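Local coordinates for pheromone cOB1/lipoprotein, YaeC family (Enterococcus faecalis, PDB 4EF1) that probably binds methionine at the cell surface as the substrate-binding lipoprotein of an uptake system and is named as the precursor of pheromone cOB1, at residues Ser112-Val117 / Thr137-Asp142; Tyr106-Val111 / Ser156-Met161. All blocks are in the same frame, centred on the assembly; numbering follows the deposited sequence. Where two conformers were deposited one is given.

Interaction 1 of 2, residues Ser112-Val117 / Thr137-Asp142. With MSE (selenomethionine), chain C.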
loop_
_atom_site.group_PDB
_atom_site.type_symbol
_atom_site.label_atom_id
_atom_site.label_comp_id
_atom_site.label_asym_id
_atom_site.label_seq_id
_atom_site.Cartn_x
_atom_site.Cartn_y
_atom_site.Cartn_z
ATOM N N SER A 112 6.589 4.198 -7.517
ATOM C CA SER A 112 5.155 4.340 -7.670
ATOM C C SER A 112 4.445 5.011 -6.465
ATOM O O SER A 112 3.301 5.418 -6.611
ATOM C CB SER A 112 4.485 3.030 -8.076
ATOM O OG SER A 112 4.536 2.051 -7.074
ATOM N N ASP A 113 5.095 5.116 -5.299
ATOM C CA ASP A 113 4.538 5.853 -4.142
ATOM C C ASP A 113 4.987 7.320 -4.126
ATOM O O ASP A 113 4.514 8.089 -3.304
ATOM C CB ASP A 113 4.948 5.211 -2.804
ATOM C CG ASP A 113 4.158 3.951 -2.464
ATOM O OD1 ASP A 113 2.985 3.829 -2.883
ATOM O OD2 ASP A 113 4.699 3.101 -1.723
ATOM N N TRP A 114 5.907 7.692 -4.998
ATOM C CA TRP A 114 6.419 9.084 -5.019
ATOM C C TRP A 114 5.362 10.118 -5.261
ATOM O O TRP A 114 5.373 11.126 -4.581
ATOM C CB TRP A 114 7.576 9.276 -6.001
ATOM C CG TRP A 114 8.818 8.488 -5.639
ATOM C CD1 TRP A 114 9.048 7.705 -4.512
ATOM C CD2 TRP A 114 10.072 8.454 -6.374
ATOM N NE1 TRP A 114 10.309 7.198 -4.512
ATOM C CE2 TRP A 114 10.972 7.591 -5.606
ATOM C CE3 TRP A 114 10.519 9.009 -7.559
ATOM C CZ2 TRP A 114 12.261 7.338 -6.017
ATOM C CZ3 TRP A 114 11.799 8.724 -7.980
ATOM C CH2 TRP A 114 12.652 7.895 -7.236
ATOM N N PRO A 115 4.436 9.872 -6.214
ATOM C CA PRO A 115 3.352 10.818 -6.412
ATOM C C PRO A 115 2.470 11.107 -5.186
ATOM O O PRO A 115 1.830 12.169 -5.130
ATOM C CB PRO A 115 2.518 10.168 -7.518
ATOM C CG PRO A 115 3.491 9.344 -8.309
ATOM C CD PRO A 115 4.381 8.784 -7.224
ATOM N N ARG A 116 2.412 10.161 -4.272
ATOM C CA ARG A 116 1.602 10.255 -3.071
ATOM C C ARG A 116 2.157 11.285 -2.069
ATOM O O ARG A 116 1.399 12.052 -1.512
ATOM C CB ARG A 116 1.482 8.883 -2.431
ATOM C CG ARG A 116 0.969 7.776 -3.361
ATOM C CD ARG A 116 0.861 6.414 -2.735
ATOM N NE ARG A 116 -0.330 6.207 -1.900
ATOM C CZ ARG A 116 -0.569 5.092 -1.222
ATOM N NH1 ARG A 116 0.248 4.038 -1.340
ATOM N NH2 ARG A 116 -1.666 4.990 -0.499
ATOM N N VAL A 117 3.464 11.284 -1.823
ATOM C CA VAL A 117 4.071 12.318 -0.980
ATOM C C VAL A 117 3.964 13.676 -1.685
ATOM O O VAL A 117 3.703 14.696 -1.036
ATOM C CB VAL A 117 5.534 12.006 -0.580
ATOM C CG1 VAL A 117 6.469 12.246 -1.772
ATOM C CG2 VAL A 117 5.947 12.863 0.631
ATOM N N THR A 137 2.993 9.563 -13.360
ATOM C CA THR A 137 4.357 9.092 -13.076
ATOM C C THR A 137 5.219 10.207 -12.436
ATOM O O THR A 137 6.414 10.321 -12.741
ATOM C CB THR A 137 5.011 8.662 -14.421
ATOM O OG1 THR A 137 5.128 9.805 -15.291
ATOM C CG2 THR A 137 4.178 7.597 -15.107
ATOM N N ALA A 138 4.620 11.008 -11.543
ATOM C CA ALA A 138 5.308 12.177 -10.998
ATOM C C ALA A 138 6.541 11.765 -10.195
ATOM O O ALA A 138 6.524 10.775 -9.451
ATOM C CB ALA A 138 4.374 13.079 -10.177
ATOM N N THR A 139 7.625 12.511 -10.394
ATOM C CA THR A 139 8.855 12.346 -9.602
ATOM C C THR A 139 9.270 13.718 -9.061
ATOM O O THR A 139 8.669 14.768 -9.398
ATOM C CB THR A 139 9.999 11.686 -10.395
ATOM O OG1 THR A 139 10.482 12.599 -11.418
ATOM C CG2 THR A 139 9.527 10.323 -11.033
ATOM N N PHE A 140 10.338 13.713 -8.265
ATOM C CA PHE A 140 10.815 14.917 -7.572
ATOM C C PHE A 140 11.310 15.977 -8.539
ATOM O O PHE A 140 11.192 17.180 -8.274
ATOM C CB PHE A 140 11.828 14.542 -6.509
ATOM C CG PHE A 140 11.268 13.569 -5.504
ATOM C CD1 PHE A 140 10.333 13.980 -4.593
ATOM C CD2 PHE A 140 11.614 12.205 -5.555
ATOM C CE1 PHE A 140 9.762 13.089 -3.721
ATOM C CE2 PHE A 140 11.043 11.307 -4.687
ATOM C CZ PHE A 140 10.129 11.756 -3.760
ATOM N N ASP A 141 11.784 15.531 -9.693
ATOM C CA ASP A 141 12.162 16.430 -10.770
ATOM C C ASP A 141 10.982 17.239 -11.339
ATOM O O ASP A 141 11.199 18.227 -12.055
ATOM C CB ASP A 141 12.835 15.665 -11.925
ATOM C CG ASP A 141 14.162 15.022 -11.519
ATOM O OD1 ASP A 141 14.460 14.926 -10.294
ATOM O OD2 ASP A 141 14.910 14.598 -12.435
ATOM N N ASP A 142 9.750 16.795 -11.082
ATOM C CA ASP A 142 8.571 17.498 -11.600
ATOM C C ASP A 142 8.111 18.662 -10.720
ATOM O O ASP A 142 7.208 19.410 -11.113
ATOM C CB ASP A 142 7.436 16.538 -11.820
ATOM C CG ASP A 142 7.744 15.518 -12.893
ATOM O OD1 ASP A 142 8.342 15.899 -13.944
ATOM O OD2 ASP A 142 7.347 14.358 -12.697
HETATM N N MSE C 301 -0.083 -1.710 1.379
HETATM C CA MSE C 301 0.742 -0.713 0.586
HETATM C C MSE C 301 -0.002 0.600 0.325
HETATM O O MSE C 301 -1.190 0.574 -0.030
HETATM O OXT MSE C 301 0.608 1.702 0.390
HETATM C CB MSE C 301 1.258 -1.310 -0.722
HETATM C CG MSE C 301 2.240 -0.429 -1.504
HETATM SE SE MSE C 301 2.584 -1.171 -3.246
HETATM C CE MSE C 301 3.608 -2.799 -2.732
#
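Trp114 and Pro115, in the first turn of helix 114-123, lie against Ala138 and Thr139 of the loop that leads into strand 143-146. The two backbones come nearest at Pro115 and Ala138, whose CA atoms are 5.2 Å apart, and from there the loop enters a short 3-10 turn at residues 140-142. Asp142 OD2 accepts from Thr139 N at 3.0 Å, tying the end of the turn to the residue before it.

The side-chain contact centres on two rings. Phe140 sets its CE2 corner over one face of the Trp114 indole, 3.5 Å from CD2 and offset toward the rim; the ring planes are inclined at 45°. Phe140 CG stands anti to its own carbonyl carbon (chi1 -58°), which directs the ring toward the helix, where its CE1 edge lies 3.9 Å from Val117 CG1. Thr139 packs its CG2 methyl at the indole edge near CE3. Beside the rings, Pro115 CG rests 3.5 Å from Ala138 O, while Phe152 stacks on Phe140 and Ser108 O accepts from Trp114 NE1.

Arg116 leaves the same helical turn toward the ligand. Its NH1 donates to selenomethionine OXT at 2.9 Å and to Asp113 OD1 at 3.1 Å, the latter a salt bridge in the guanidinium plane that meets the carboxylate from above its plane. Glu195 pairs with NE, and His60 and Asn176 hold Asp113. The helix start thus has an apolar side packed on the loop and a charged side whose bonded network probably helps to orient Arg116 for the amino-acid carboxylate, consistent with a methionine-binding pocket.

Interaction 2 of 2, residues Tyr106-Val111 / Ser156-Met161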
loop_
_atom_site.group_PDB
_atom_site.type_symbol
_atom_site.label_atom_id
_atom_site.label_comp_id
_atom_site.label_asym_id
_atom_site.label_seq_id
_atom_site.Cartn_x
_atom_site.Cartn_y
_atom_site.Cartn_z
ATOM N N TYR A 106 11.915 11.930 3.994
ATOM C CA TYR A 106 12.325 10.561 3.671
ATOM C C TYR A 106 11.147 9.746 3.150
ATOM O O TYR A 106 10.084 9.689 3.788
ATOM C CB TYR A 106 12.925 9.828 4.892
ATOM C CG TYR A 106 14.365 10.168 5.167
ATOM C CD1 TYR A 106 14.709 11.423 5.648
ATOM C CD2 TYR A 106 15.414 9.228 4.939
ATOM C CE1 TYR A 106 16.030 11.740 5.901
ATOM C CE2 TYR A 106 16.734 9.569 5.170
ATOM C CZ TYR A 106 17.030 10.811 5.671
ATOM O OH TYR A 106 18.336 11.154 5.921
ATOM N N VAL A 107 11.338 9.200 1.946
ATOM C CA VAL A 107 10.337 8.352 1.297
ATOM C C VAL A 107 11.060 7.083 0.845
ATOM O O VAL A 107 12.301 7.078 0.715
ATOM C CB VAL A 107 9.624 9.061 0.121
ATOM C CG1 VAL A 107 8.939 10.341 0.593
ATOM C CG2 VAL A 107 10.582 9.316 -1.037
ATOM N N SER A 108 10.329 5.979 0.654
ATOM C CA SER A 108 10.985 4.744 0.193
ATOM C C SER A 108 11.500 4.874 -1.260
ATOM O O SER A 108 11.195 5.839 -1.952
ATOM C CB SER A 108 10.059 3.527 0.285
ATOM O OG SER A 108 9.234 3.452 -0.846
ATOM N N SER A 109 12.270 3.889 -1.701
ATOM C CA SER A 109 12.755 3.795 -3.082
ATOM C C SER A 109 11.690 3.333 -4.093
ATOM O O SER A 109 11.991 3.235 -5.288
ATOM C CB SER A 109 13.925 2.804 -3.126
ATOM O OG SER A 109 13.495 1.567 -2.560
ATOM N N SER A 110 10.473 3.054 -3.635
ATOM C CA SER A 110 9.411 2.565 -4.490
ATOM C C SER A 110 8.811 3.754 -5.236
ATOM O O SER A 110 8.040 4.525 -4.676
ATOM C CB SER A 110 8.344 1.797 -3.698
ATOM O OG SER A 110 7.314 1.272 -4.546
ATOM N N VAL A 111 9.176 3.867 -6.529
ATOM C CA VAL A 111 8.858 5.050 -7.333
ATOM C C VAL A 111 7.365 5.282 -7.505
ATOM O O VAL A 111 6.901 6.440 -7.595
ATOM C CB VAL A 111 9.599 5.037 -8.723
ATOM C CG1 VAL A 111 11.116 4.894 -8.572
ATOM C CG2 VAL A 111 9.102 3.933 -9.577
ATOM N N SER A 156 15.886 4.399 0.810
ATOM C CA SER A 156 15.592 3.259 1.658
ATOM C C SER A 156 14.413 2.373 1.241
ATOM O O SER A 156 13.444 2.825 0.647
ATOM C CB SER A 156 15.388 3.750 3.106
ATOM O OG SER A 156 16.623 4.232 3.607
ATOM N N ASP A 157 14.504 1.097 1.596
ATOM C CA ASP A 157 13.454 0.128 1.308
ATOM C C ASP A 157 12.197 0.449 2.090
ATOM O O ASP A 157 12.278 0.934 3.206
ATOM C CB ASP A 157 13.869 -1.316 1.683
ATOM C CG ASP A 157 15.040 -1.847 0.855
ATOM O OD1 ASP A 157 15.361 -1.310 -0.227
ATOM O OD2 ASP A 157 15.655 -2.829 1.332
ATOM N N PRO A 158 11.014 0.170 1.507
ATOM C CA PRO A 158 9.783 0.350 2.203
ATOM C C PRO A 158 9.687 -0.298 3.602
ATOM O O PRO A 158 9.090 0.293 4.514
ATOM C CB PRO A 158 8.765 -0.308 1.260
ATOM C CG PRO A 158 9.317 -0.087 -0.091
ATOM C CD PRO A 158 10.798 -0.203 0.084
ATOM N N ALA A 159 10.263 -1.485 3.767
ATOM C CA ALA A 159 10.265 -2.176 5.074
ATOM C C ALA A 159 11.087 -1.457 6.163
ATOM O O ALA A 159 10.962 -1.785 7.330
ATOM C CB ALA A 159 10.765 -3.604 4.903
ATOM N N ILE A 160 11.937 -0.489 5.819
ATOM C CA ILE A 160 12.728 0.160 6.884
ATOM C C ILE A 160 12.246 1.584 7.232
ATOM O O ILE A 160 12.819 2.225 8.106
ATOM C CB ILE A 160 14.264 0.133 6.642
ATOM C CG1 ILE A 160 14.726 1.272 5.717
ATOM C CG2 ILE A 160 14.750 -1.261 6.207
ATOM C CD1 ILE A 160 16.105 1.796 6.037
HETATM N N MSE A 161 11.149 2.032 6.640
HETATM C CA MSE A 161 10.689 3.405 6.832
HETATM C C MSE A 161 10.286 3.638 8.287
HETATM O O MSE A 161 10.504 4.736 8.803
HETATM C CB MSE A 161 9.558 3.779 5.876
HETATM C CG MSE A 161 9.890 3.560 4.397
HETATM SE SE MSE A 161 11.571 4.285 3.838
HETATM C CE MSE A 161 11.205 6.140 4.255
HETATM O O HOH W 1 14.567 6.812 2.155
HETATM O O HOH W 2 15.988 0.852 -1.453
#
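The selenium-bearing end of Met161, a selenomethionine, curls back over the backbone of Val107 and Ser108. Two successive bends, at chi2 and chi3, fold the chain so that its CE methyl lies 3.5 Å from Val107 C, with SE beside Ser108 CA. The same methyl touches Tyr106 CB, so the end of Met161 spans three consecutive residues of the strand end.

Ser109 N donates a hydrogen bond to Ser156 O at 2.8 Å, bent to 144° at the hydrogen and tilted 28° from the carbonyl plane. That oxygen also receives a CA-H...O contact from Ser108 CA at 3.2 Å, which leaves two neighbouring residues converging on one acceptor. Water bridges add to this link. One connects Val107 O with Ser156 N; the other accepts from Ser109 OG and donates to Asp157 OD1.

Ser108 turns its hydroxyl onward, to the backbone of Ser110. OG, between the backbone N and the carbonyl carbon (chi1 84°), accepts from Ser110 N at 3.1 Å and forms an ST turn that shapes the exit from the strand. Pro158 brings CG to 3.6 Å from Ser108 OG, with CD near Ser108 CB, and reaches Ser110 CB as well.

The contact lies where neighbouring parallel strands 104-108 and 151-156 both run out into loops, the first leading to helix 114-123 and the second to helix 161-166. Strand 172-175 flanks strand 104-108 on its other side and touches Met161 through Val173, while Pro158 meets the pocket residues Tyr41 and Asn176.

Strand 104-108 and the following helix 114-123 bring the interactions together, and interaction 1 is nested within the chain loop that interaction 2 closes. Their centres are 13 Å apart, but they touch directly: Trp114 meets Ser108, and Val107 packs against Phe140 and Val117. Both are partly buried. Interaction 1 is apolar across its segments, and the bonds of Arg116 and Asp113 lie on the ligand side of the helix start; interaction 2 joins two strand ends through backbone polar atoms, water, Pro158 and the flexible side chain of Met161 (selenomethionine here). Arg116 binds the selenomethionine ligand directly, whereas the side chain of Ser110 comes to about 5 Å from it.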